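Terminal uridylyltransferase 1 (Trypanosoma brucei, PDB 5HZD) catalyses the addition of uridines from UTP to the 3' end of guide RNAs, ribosomal RNAs and some mRNAs in mitochondrial RNA processing and editing. Local coordinates at residues Y6-D9 / A10-H13; L23-A26 / E27-A31; V96-R99 / W100-A104. All coordinates share one frame; numbering follows the deposited sequence. Where two conformers were deposited one is given.

Contact 1. Residues Y6-D9 / A10-H13; sequences YSCD and ACPH. With ZN (zinc ion), chain B.
Cys-8 and Cys-11 hold one zinc ion between them across a tight turn, and the backbone amide of Ala-10 joins in by binding the first of the two sulfurs. Followed outward, the side chain of Cys-8 starts with a CB that lies 3.1 Å from the zinc ion and 4.1 Å from Cys-11 O, already facing the later residues. Its SG stands anti to the backbone N (chi1 -172°), which swings the sulfur inward over the turn. There SG binds the zinc ion at 2.3 Å, and it also accepts a hydrogen bond of 3.3 Å from Ala-10 N, with an N-H...S angle of 157°. A peptide N-H directed at a metal-bound thiolate would be expected to draw off part of its negative charge, so the amide acts as a second-shell partner. A cysteine suits this place because a soft, polarisable sulfur can serve both zinc and an amide.

Cys-11 comes from the far end of the turn. Its SG sits between its own backbone N and carbonyl carbon (chi1 66°), a torsion that turns it to the same side as Cys-8 SG, where it binds the zinc ion at 2.4 Å with the two sulfurs 4.1 Å apart. The carbonyl oxygens Cys-8 O and Cys-11 O, both acceptors, share a nearby water, placed to donate to either. The short methyl of Ala-10 lets zinc-binding His-30 pack directly against it. Asp-9 turns its carboxylate outward, where OD1 is hydrogen-bonded to Thr-482 of helix 481-497.

The Cys-x-x-Cys turn follows strand 6-7, which pairs with strand 15-16 in a small hairpin. With His-25 and His-30 completing the metal site, this is the cysteine half of a C2H2-type zinc finger, here an atypical one.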
ATOM      1  N   TYR A   6      20.662  29.112  -1.229  1.00 20.37           N
ATOM      2  CA  TYR A   6      20.702  27.660  -1.244  1.00 19.65           C
ATOM      3  C   TYR A   6      21.535  27.261  -0.046  1.00 23.94           C
ATOM      4  O   TYR A   6      22.534  27.905   0.253  1.00 29.63           O
ATOM      5  CB  TYR A   6      21.396  27.134  -2.511  1.00 21.30           C
ATOM      6  CG  TYR A   6      20.704  27.477  -3.809  1.00 19.19           C
ATOM      7  CD1 TYR A   6      20.991  28.669  -4.465  1.00 20.99           C
ATOM      8  CD2 TYR A   6      19.796  26.602  -4.394  1.00 23.59           C
ATOM      9  CE1 TYR A   6      20.381  29.004  -5.644  1.00 26.28           C
ATOM     10  CE2 TYR A   6      19.172  26.937  -5.597  1.00 25.59           C
ATOM     11  CZ  TYR A   6      19.482  28.140  -6.213  1.00 27.84           C
ATOM     12  OH  TYR A   6      18.895  28.499  -7.406  1.00 29.45           O
ATOM     13  N   SER A   7      21.109  26.226   0.666  1.00 19.82           N
ATOM     14  CA  SER A   7      21.869  25.806   1.831  1.00 20.61           C
ATOM     15  C   SER A   7      22.142  24.308   1.751  1.00 19.23           C
ATOM     16  O   SER A   7      21.335  23.523   1.238  1.00 18.61           O
ATOM     17  CB  SER A   7      21.143  26.149   3.139  1.00 19.97           C
ATOM     18  OG  SER A   7      19.961  25.380   3.309  1.00 19.90           O
ATOM     19  N   CYS A   8      23.312  23.940   2.271  1.00 19.65           N
ATOM     20  CA  CYS A   8      23.731  22.539   2.372  1.00 19.30           C
ATOM     21  C   CYS A   8      22.933  21.794   3.440  1.00 22.83           C
ATOM     22  O   CYS A   8      22.562  22.377   4.468  1.00 23.05           O
ATOM     23  CB  CYS A   8      25.222  22.499   2.696  1.00 21.63           C
ATOM     24  SG  CYS A   8      25.837  20.800   2.603  1.00 21.64           S
ATOM     25  N   ASP A   9      22.635  20.509   3.189  1.00 18.29           N
ATOM     26  CA  ASP A   9      21.926  19.663   4.157  1.00 19.72           C
ATOM     27  C   ASP A   9      22.880  18.782   4.980  1.00 22.29           C
ATOM     28  O   ASP A   9      22.422  17.964   5.776  1.00 25.93           O
ATOM     29  CB  ASP A   9      20.886  18.774   3.459  1.00 18.91           C
ATOM     30  CG  ASP A   9      21.520  17.749   2.531  1.00 20.83           C
ATOM     31  OD1 ASP A   9      22.674  17.987   2.088  1.00 19.54           O
ATOM     32  OD2 ASP A   9      20.851  16.724   2.252  1.00 20.10           O
ATOM     33  N   ALA A  10      24.183  18.954   4.790  1.00 22.11           N
ATOM     34  CA  ALA A  10      25.182  18.065   5.407  1.00 23.52           C
ATOM     35  C   ALA A  10      26.149  18.808   6.311  1.00 27.09           C
ATOM     36  O   ALA A  10      26.961  18.203   7.008  1.00 31.56           O
ATOM     37  CB  ALA A  10      25.961  17.307   4.337  1.00 23.48           C
ATOM     38  N   CYS A  11      26.103  20.132   6.272  1.00 23.29           N
ATOM     39  CA  CYS A  11      26.814  20.913   7.268  1.00 24.71           C
ATOM     40  C   CYS A  11      25.969  22.137   7.567  1.00 29.41           C
ATOM     41  O   CYS A  11      25.137  22.525   6.751  1.00 30.38           O
ATOM     42  CB  CYS A  11      28.219  21.259   6.809  1.00 29.86           C
ATOM     43  SG  CYS A  11      28.310  22.341   5.423  1.00 27.32           S
ATOM     44  N   PRO A  12      26.142  22.723   8.757  1.00 36.93           N
ATOM     45  CA  PRO A  12      25.152  23.725   9.163  1.00 40.16           C
ATOM     46  C   PRO A  12      25.473  25.137   8.689  1.00 39.51           C
ATOM     47  O   PRO A  12      24.671  26.027   8.938  1.00 46.31           O
ATOM     48  CB  PRO A  12      25.220  23.661  10.691  1.00 41.74           C
ATOM     49  CG  PRO A  12      26.646  23.303  10.968  1.00 39.78           C
ATOM     50  CD  PRO A  12      27.063  22.369   9.851  1.00 37.87           C
ATOM     51  N   HIS A  13      26.593  25.340   8.005  1.00 38.77           N
ATOM     52  CA  HIS A  13      27.077  26.694   7.746  1.00 45.20           C
ATOM     53  C   HIS A  13      27.143  27.126   6.280  1.00 40.84           C
ATOM     54  O   HIS A  13      27.353  28.301   5.991  1.00 44.06           O
ATOM     55  CB  HIS A  13      28.473  26.853   8.349  1.00 54.24           C
ATOM     56  CG  HIS A  13      29.486  25.911   7.768  1.00 59.93           C
ATOM     57  ND1 HIS A  13      29.650  24.619   8.223  1.00 58.69           N
ATOM     58  CD2 HIS A  13      30.377  26.072   6.760  1.00 60.36           C
ATOM     59  CE1 HIS A  13      30.607  24.029   7.528  1.00 58.96           C
ATOM     60  NE2 HIS A  13      31.061  24.886   6.631  1.00 60.23           N
TER
HETATM   61 ZN    ZN B 701      27.966  21.142   3.409  1.00 23.46          ZN
HETATM   62  O   HOH W   1      24.116  24.657   5.712  1.00 34.85           O

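Contact 2. Residues L23-A26 / E27-A31; sequences LAHA and EEHHA. With ZN (zinc ion), chain B.
His-25 and His-30 bring two imidazoles to one zinc ion from the helix of a C2H2-type zinc finger, with His-29 packed beside them. The two ligand rings stand steeply to each other, their planes at 77° and their centroids 5.2 Å apart, as suits two ligands that converge on the metal from different directions. Each uses NE2. His-25 leaves the backbone with CG anti to its N, which carries the ring along the helix toward its C-terminal end; His-30 has CG anti to its carbonyl carbon, which turns its ring back toward that of His-25. Histidine fits both posts, since its ring is long enough to span from helix to metal and rigid enough to fix the direction of the bond.

The His-29 ring lies nearly parallel to that of His-25, at 20°, but is slid so far along that the two scarcely overlap, ND1 of His-29 lying 3.7 Å from ND1 of His-25. It also makes a CH-pi contact, CB lying 4.2 Å from the centroid of the His-25 ring and over its face. The same CB also covers a face of the His-30 ring, so this exposed, non-ligand histidine packs against both ligands.

Helical bonds hold the scaffold, His-29 N donating to His-25 O and Glu-28 N to Ala-24 O. Glu-28 extends along the exposed side, an apt place for a charged chain, with CG passing close to Ala-24 O. Ala-26 is small and buried, and packs on Val-481 and Leu-485 of helix 481-497. The bond from His-30 N to Ala-26 O is more bent, 2.9 Å long with an N-H...O angle of 132°. At the metal, His-25 NE2 binds the zinc ion at 2.1 Å and His-30 NE2 at 2.2 Å.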
ATOM      1  N   LEU A  23      25.832  22.576  -5.617  1.00 20.68           N
ATOM      2  CA  LEU A  23      26.136  21.224  -6.102  1.00 22.37           C
ATOM      3  C   LEU A  23      27.637  20.969  -6.022  1.00 24.37           C
ATOM      4  O   LEU A  23      28.075  19.889  -5.600  1.00 24.25           O
ATOM      5  CB  LEU A  23      25.680  21.047  -7.549  1.00 23.71           C
ATOM      6  CG  LEU A  23      24.201  20.854  -7.846  1.00 27.21           C
ATOM      7  CD1 LEU A  23      24.010  20.742  -9.343  1.00 28.25           C
ATOM      8  CD2 LEU A  23      23.668  19.611  -7.149  1.00 24.60           C
ATOM      9  N   ALA A  24      28.428  21.954  -6.446  1.00 26.70           N
ATOM     10  CA  ALA A  24      29.882  21.853  -6.340  1.00 25.40           C
ATOM     11  C   ALA A  24      30.321  21.664  -4.900  1.00 26.81           C
ATOM     12  O   ALA A  24      31.224  20.880  -4.625  1.00 26.40           O
ATOM     13  CB  ALA A  24      30.552  23.055  -6.934  1.00 25.66           C
ATOM     14  N   HIS A  25      29.674  22.364  -3.973  1.00 24.97           N
ATOM     15  CA  HIS A  25      30.018  22.207  -2.568  1.00 27.51           C
ATOM     16  C   HIS A  25      29.737  20.775  -2.111  1.00 26.96           C
ATOM     17  O   HIS A  25      30.522  20.177  -1.368  1.00 24.62           O
ATOM     18  CB  HIS A  25      29.215  23.181  -1.708  1.00 24.49           C
ATOM     19  CG  HIS A  25      29.236  22.841  -0.251  1.00 21.43           C
ATOM     20  ND1 HIS A  25      30.275  23.211   0.578  1.00 22.68           N
ATOM     21  CD2 HIS A  25      28.366  22.145   0.512  1.00 24.92           C
ATOM     22  CE1 HIS A  25      30.024  22.780   1.801  1.00 22.29           C
ATOM     23  NE2 HIS A  25      28.890  22.106   1.779  1.00 21.46           N
ATOM     24  N   ALA A  26      28.613  20.233  -2.549  1.00 23.33           N
ATOM     25  CA  ALA A  26      28.230  18.859  -2.163  1.00 19.25           C
ATOM     26  C   ALA A  26      29.279  17.813  -2.598  1.00 25.86           C
ATOM     27  O   ALA A  26      29.694  16.983  -1.794  1.00 24.59           O
ATOM     28  CB  ALA A  26      26.852  18.515  -2.675  1.00 18.71           C
ATOM     29  N   GLU A  27      29.755  17.861  -3.841  1.00 28.26           N
ATOM     30  CA  GLU A  27      30.809  16.946  -4.279  0.50 31.76           C
ATOM     31  C   GLU A  27      32.149  17.213  -3.597  1.00 32.69           C
ATOM     32  O   GLU A  27      32.837  16.288  -3.149  1.00 33.31           O
ATOM     33  CB  GLU A  27      30.999  17.018  -5.794  0.50 32.32           C
ATOM     34  CG  GLU A  27      32.273  16.325  -6.273  0.50 29.24           C
ATOM     35  CD  GLU A  27      32.319  14.842  -5.925  0.50 29.96           C
ATOM     36  OE1 GLU A  27      31.254  14.191  -5.868  0.50 24.25           O
ATOM     37  OE2 GLU A  27      33.431  14.322  -5.699  0.50 33.02           O
ATOM     38  N   GLU A  28      32.532  18.484  -3.519  1.00 26.44           N
ATOM     39  CA  GLU A  28      33.846  18.824  -2.968  1.00 29.56           C
ATOM     40  C   GLU A  28      33.999  18.585  -1.453  1.00 29.19           C
ATOM     41  O   GLU A  28      35.063  18.174  -0.982  1.00 35.19           O
ATOM     42  CB  GLU A  28      34.220  20.264  -3.348  1.00 36.64           C
ATOM     43  CG  GLU A  28      34.279  20.471  -4.874  1.00 45.34           C
ATOM     44  CD  GLU A  28      34.489  21.929  -5.278  1.00 53.89           C
ATOM     45  OE1 GLU A  28      34.822  22.176  -6.459  1.00 55.41           O
ATOM     46  OE2 GLU A  28      34.313  22.829  -4.421  1.00 55.95           O
ATOM     47  N   HIS A  29      32.951  18.840  -0.686  1.00 24.72           N
ATOM     48  CA  HIS A  29      33.040  18.712   0.763  1.00 30.45           C
ATOM     49  C   HIS A  29      32.348  17.472   1.317  1.00 28.76           C
ATOM     50  O   HIS A  29      32.617  17.051   2.450  1.00 27.41           O
ATOM     51  CB  HIS A  29      32.508  19.975   1.455  1.00 36.19           C
ATOM     52  CG  HIS A  29      33.431  21.150   1.350  1.00 43.77           C
ATOM     53  ND1 HIS A  29      33.648  21.822   0.166  1.00 47.81           N
ATOM     54  CD2 HIS A  29      34.198  21.766   2.279  1.00 47.85           C
ATOM     55  CE1 HIS A  29      34.514  22.800   0.369  1.00 48.13           C
ATOM     56  NE2 HIS A  29      34.859  22.791   1.644  1.00 49.67           N
ATOM     57  N   HIS A  30      31.458  16.876   0.533  1.00 26.18           N
ATOM     58  CA  HIS A  30      30.669  15.765   1.055  1.00 20.40           C
ATOM     59  C   HIS A  30      30.715  14.536   0.190  1.00 21.30           C
ATOM     60  O   HIS A  30      29.765  13.751   0.171  1.00 22.08           O
ATOM     61  CB  HIS A  30      29.226  16.182   1.292  1.00 19.83           C
ATOM     62  CG  HIS A  30      29.109  17.247   2.325  1.00 23.61           C
ATOM     63  ND1 HIS A  30      29.603  17.081   3.601  1.00 24.24           N
ATOM     64  CD2 HIS A  30      28.634  18.514   2.262  1.00 27.96           C
ATOM     65  CE1 HIS A  30      29.407  18.185   4.294  1.00 31.70           C
ATOM     66  NE2 HIS A  30      28.838  19.073   3.501  1.00 20.85           N
ATOM     67  N   ALA A  31      31.839  14.341  -0.489  1.00 22.98           N
ATOM     68  CA  ALA A  31      31.929  13.168  -1.356  1.00 26.47           C
ATOM     69  C   ALA A  31      31.769  11.877  -0.551  1.00 26.83           C
ATOM     70  O   ALA A  31      31.273  10.890  -1.080  1.00 27.90           O
ATOM     71  CB  ALA A  31      33.211  13.162  -2.149  1.00 28.64           C
TER
HETATM   72 ZN    ZN B 701      27.966  21.142   3.409  1.00 23.46          ZN

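Contact 3. Residues V96-R99 / W100-A104; sequences VVRR and WHDKA
Arg-98 and Asp-102 close a salt bridge on the outer side of this helix end, while Val-97, Trp-100 and Ala-104 pack its inner side. The inner part is the tighter, held by backbone bonds and by packing on Val-128. Val-97 O receives two backbone amides: His-101 N, at 3.0 Å and in the carbonyl plane, and Trp-100 N, also at 3.0 Å but well above that plane. One acceptor thus ties down two successive residues as the chain leaves the helix. The indole of Trp-100 is carried away from the preceding turn by a CG anti to the backbone N (chi1 165°), leaving Val-97 O near the ring's edge, while His-101 CB lies over one face. Val-97 CG2 and Ala-104 CB make a light apolar contact at 4.4 Å, two short groups suited to a buried position where the chain doubles back in a type I turn from His-101 to Ala-104.

The outer side is polar and looser. Arg-98 bends at chi3 (65°), bringing the edge of its guanidinium to Asp-102, where NH1 reaches OD1 at 2.9 Å. The oxygen is met on its syn side but from out of the carboxylate plane, and the planes of the two groups are 49° apart, so this is no flat, two-pronged pairing. NE adds only weak bonds, to Asp-102 O at 3.0 Å and to OD1. A water lies within hydrogen-bonding distance of both Arg-98 O and Asp-102 OD1. Opposite charges four residues apart suit this solvent-facing side, where a long, flexible arginine can follow the turn.

Around it, Trp-100 fits against helix 143-156, and Val-97, Trp-100 and Ala-104 all rest on Val-128 of strand 124-129. The segment thereby leads helix 80-100 into edge strand 105-109 of the mixed five-stranded sheet, within the palm-family region.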
ATOM      1  N   VAL A  96     -17.156  -6.986  12.923  1.00 13.49           N
ATOM      2  CA  VAL A  96     -16.638  -6.546  14.207  1.00 13.50           C
ATOM      3  C   VAL A  96     -16.873  -5.049  14.366  1.00 13.49           C
ATOM      4  O   VAL A  96     -17.424  -4.598  15.395  1.00 13.86           O
ATOM      5  CB  VAL A  96     -15.121  -6.827  14.320  1.00 13.86           C
ATOM      6  CG1 VAL A  96     -14.593  -6.265  15.657  1.00 16.10           C
ATOM      7  CG2 VAL A  96     -14.839  -8.308  14.199  1.00 15.38           C
ATOM      8  N   VAL A  97     -16.491  -4.246  13.359  1.00 13.21           N
ATOM      9  CA  VAL A  97     -16.565  -2.801  13.568  1.00 13.55           C
ATOM     10  C   VAL A  97     -17.992  -2.283  13.623  1.00 13.62           C
ATOM     11  O   VAL A  97     -18.228  -1.253  14.256  1.00 14.14           O
ATOM     12  CB  VAL A  97     -15.720  -1.995  12.580  1.00 17.84           C
ATOM     13  CG1 VAL A  97     -14.276  -2.518  12.582  1.00 15.33           C
ATOM     14  CG2 VAL A  97     -16.300  -2.093  11.220  1.00 16.78           C
ATOM     15  N   ARG A  98     -18.950  -2.986  13.010  1.00 13.82           N
ATOM     16  CA  ARG A  98     -20.348  -2.538  13.144  1.00 14.32           C
ATOM     17  C   ARG A  98     -20.890  -2.649  14.551  1.00 14.65           C
ATOM     18  O   ARG A  98     -21.877  -2.016  14.871  1.00 17.16           O
ATOM     19  CB  ARG A  98     -21.260  -3.266  12.153  1.00 14.48           C
ATOM     20  CG  ARG A  98     -21.017  -2.776  10.735  1.00 15.15           C
ATOM     21  CD  ARG A  98     -21.946  -3.427   9.722  1.00 14.54           C
ATOM     22  NE  ARG A  98     -23.312  -3.005  10.032  1.00 20.08           N
ATOM     23  CZ  ARG A  98     -24.405  -3.435   9.414  1.00 21.56           C
ATOM     24  NH1 ARG A  98     -25.590  -2.962   9.784  1.00 24.30           N
ATOM     25  NH2 ARG A  98     -24.316  -4.349   8.469  1.00 22.39           N
ATOM     26  N   ARG A  99     -20.268  -3.437  15.412  1.00 14.57           N
ATOM     27  CA  ARG A  99     -20.697  -3.466  16.815  0.54 14.94           C
ATOM     28  C   ARG A  99     -20.308  -2.166  17.518  1.00 14.97           C
ATOM     29  O   ARG A  99     -20.990  -1.731  18.441  1.00 19.63           O
ATOM     30  CB  ARG A  99     -20.122  -4.688  17.546  0.54 17.31           C
ATOM     31  CG  ARG A  99     -20.199  -4.655  19.087  0.54 19.50           C
ATOM     32  CD  ARG A  99     -21.608  -4.890  19.667  0.54 25.38           C
ATOM     33  NE  ARG A  99     -22.409  -5.859  18.921  0.54 28.86           N
ATOM     34  CZ  ARG A  99     -22.329  -7.179  19.061  0.54 31.58           C
ATOM     35  NH1 ARG A  99     -21.462  -7.711  19.915  0.54 30.42           N
ATOM     36  NH2 ARG A  99     -23.114  -7.969  18.338  0.54 33.09           N
ATOM     37  N   TRP A 100     -19.231  -1.527  17.050  1.00 14.88           N
ATOM     38  CA  TRP A 100     -18.811  -0.230  17.565  1.00 16.04           C
ATOM     39  C   TRP A 100     -19.635   0.901  16.936  1.00 19.05           C
ATOM     40  O   TRP A 100     -20.130   1.805  17.624  1.00 21.05           O
ATOM     41  CB  TRP A 100     -17.321  -0.061  17.276  1.00 14.16           C
ATOM     42  CG  TRP A 100     -16.804   1.316  17.422  1.00 14.16           C
ATOM     43  CD1 TRP A 100     -16.668   2.030  18.570  1.00 16.21           C
ATOM     44  CD2 TRP A 100     -16.354   2.149  16.355  1.00 13.90           C
ATOM     45  NE1 TRP A 100     -16.144   3.280  18.282  1.00 18.87           N
ATOM     46  CE2 TRP A 100     -15.942   3.372  16.931  1.00 15.36           C
ATOM     47  CE3 TRP A 100     -16.245   1.971  14.975  1.00 13.59           C
ATOM     48  CZ2 TRP A 100     -15.452   4.439  16.160  1.00 17.44           C
ATOM     49  CZ3 TRP A 100     -15.769   3.024  14.197  1.00 13.88           C
ATOM     50  CH2 TRP A 100     -15.355   4.243  14.809  1.00 15.46           C
ATOM     51  N   HIS A 101     -19.826   0.825  15.632  1.00 14.63           N
ATOM     52  CA  HIS A 101     -20.558   1.867  14.929  1.00 16.32           C
ATOM     53  C   HIS A 101     -21.323   1.243  13.777  1.00 14.88           C
ATOM     54  O   HIS A 101     -20.737   0.859  12.774  1.00 15.46           O
ATOM     55  CB  HIS A 101     -19.579   2.909  14.397  1.00 16.49           C
ATOM     56  CG  HIS A 101     -20.245   4.136  13.888  1.00 17.81           C
ATOM     57  ND1 HIS A 101     -20.828   5.064  14.725  1.00 21.83           N
ATOM     58  CD2 HIS A 101     -20.443   4.581  12.627  1.00 21.07           C
ATOM     59  CE1 HIS A 101     -21.346   6.038  13.997  1.00 26.95           C
ATOM     60  NE2 HIS A 101     -21.128   5.766  12.723  1.00 21.56           N
ATOM     61  N   ASP A 102     -22.649   1.132  13.928  1.00 17.56           N
ATOM     62  CA  ASP A 102     -23.420   0.324  12.996  1.00 15.51           C
ATOM     63  C   ASP A 102     -23.325   0.752  11.539  1.00 15.35           C
ATOM     64  O   ASP A 102     -23.423  -0.084  10.622  1.00 17.20           O
ATOM     65  CB  ASP A 102     -24.900   0.261  13.407  1.00 17.34           C
ATOM     66  CG  ASP A 102     -25.698  -0.615  12.474  1.00 23.05           C
ATOM     67  OD1 ASP A 102     -25.419  -1.845  12.455  1.00 26.35           O
ATOM     68  OD2 ASP A 102     -26.562  -0.065  11.731  1.00 23.97           O
ATOM     69  N   LYS A 103     -23.102   2.040  11.316  1.00 17.54           N
ATOM     70  CA  LYS A 103     -23.082   2.536   9.951  1.00 16.02           C
ATOM     71  C   LYS A 103     -21.680   2.546   9.331  1.00 15.53           C
ATOM     72  O   LYS A 103     -21.533   2.897   8.169  1.00 18.44           O
ATOM     73  CB  LYS A 103     -23.667   3.933   9.900  1.00 19.38           C
ATOM     74  CG  LYS A 103     -25.193   3.914  10.089  1.00 21.95           C
ATOM     75  CD  LYS A 103     -25.744   5.311  10.112  1.00 29.34           C
ATOM     76  CE  LYS A 103     -25.688   5.915   8.722  1.00 35.94           C
ATOM     77  NZ  LYS A 103     -26.401   7.226   8.672  1.00 44.34           N
ATOM     78  N   ALA A 104     -20.671   2.168  10.103  1.00 15.11           N
ATOM     79  CA  ALA A 104     -19.335   2.017   9.538  1.00 15.34           C
ATOM     80  C   ALA A 104     -19.253   0.861   8.538  1.00 14.04           C
ATOM     81  O   ALA A 104     -19.847  -0.208   8.743  1.00 15.73           O
ATOM     82  CB  ALA A 104     -18.331   1.804  10.630  1.00 17.16           C
TER
HETATM   83  O   HOH W   2     -24.484  -3.294  14.602  1.00 41.46           O

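Contacts 1 and 2 are two halves of one metal site: the turn supplies sulfurs, the helix supplies imidazole nitrogens, and they touch round the shared zinc ion. Both also lean on helix 481-497, a helix far along the chain against which the finger packs. Contact 3 stands apart, its centre 51 Å from that of contact 1 and 57 Å from that of contact 2, at a helix end beside the five-stranded sheet. All three are only partly buried. In the zinc finger four ligands, two of them buried, gather round a metal; in contact 3 a small apolar core packs against a strand, and the polar work falls to a surface salt bridge and water.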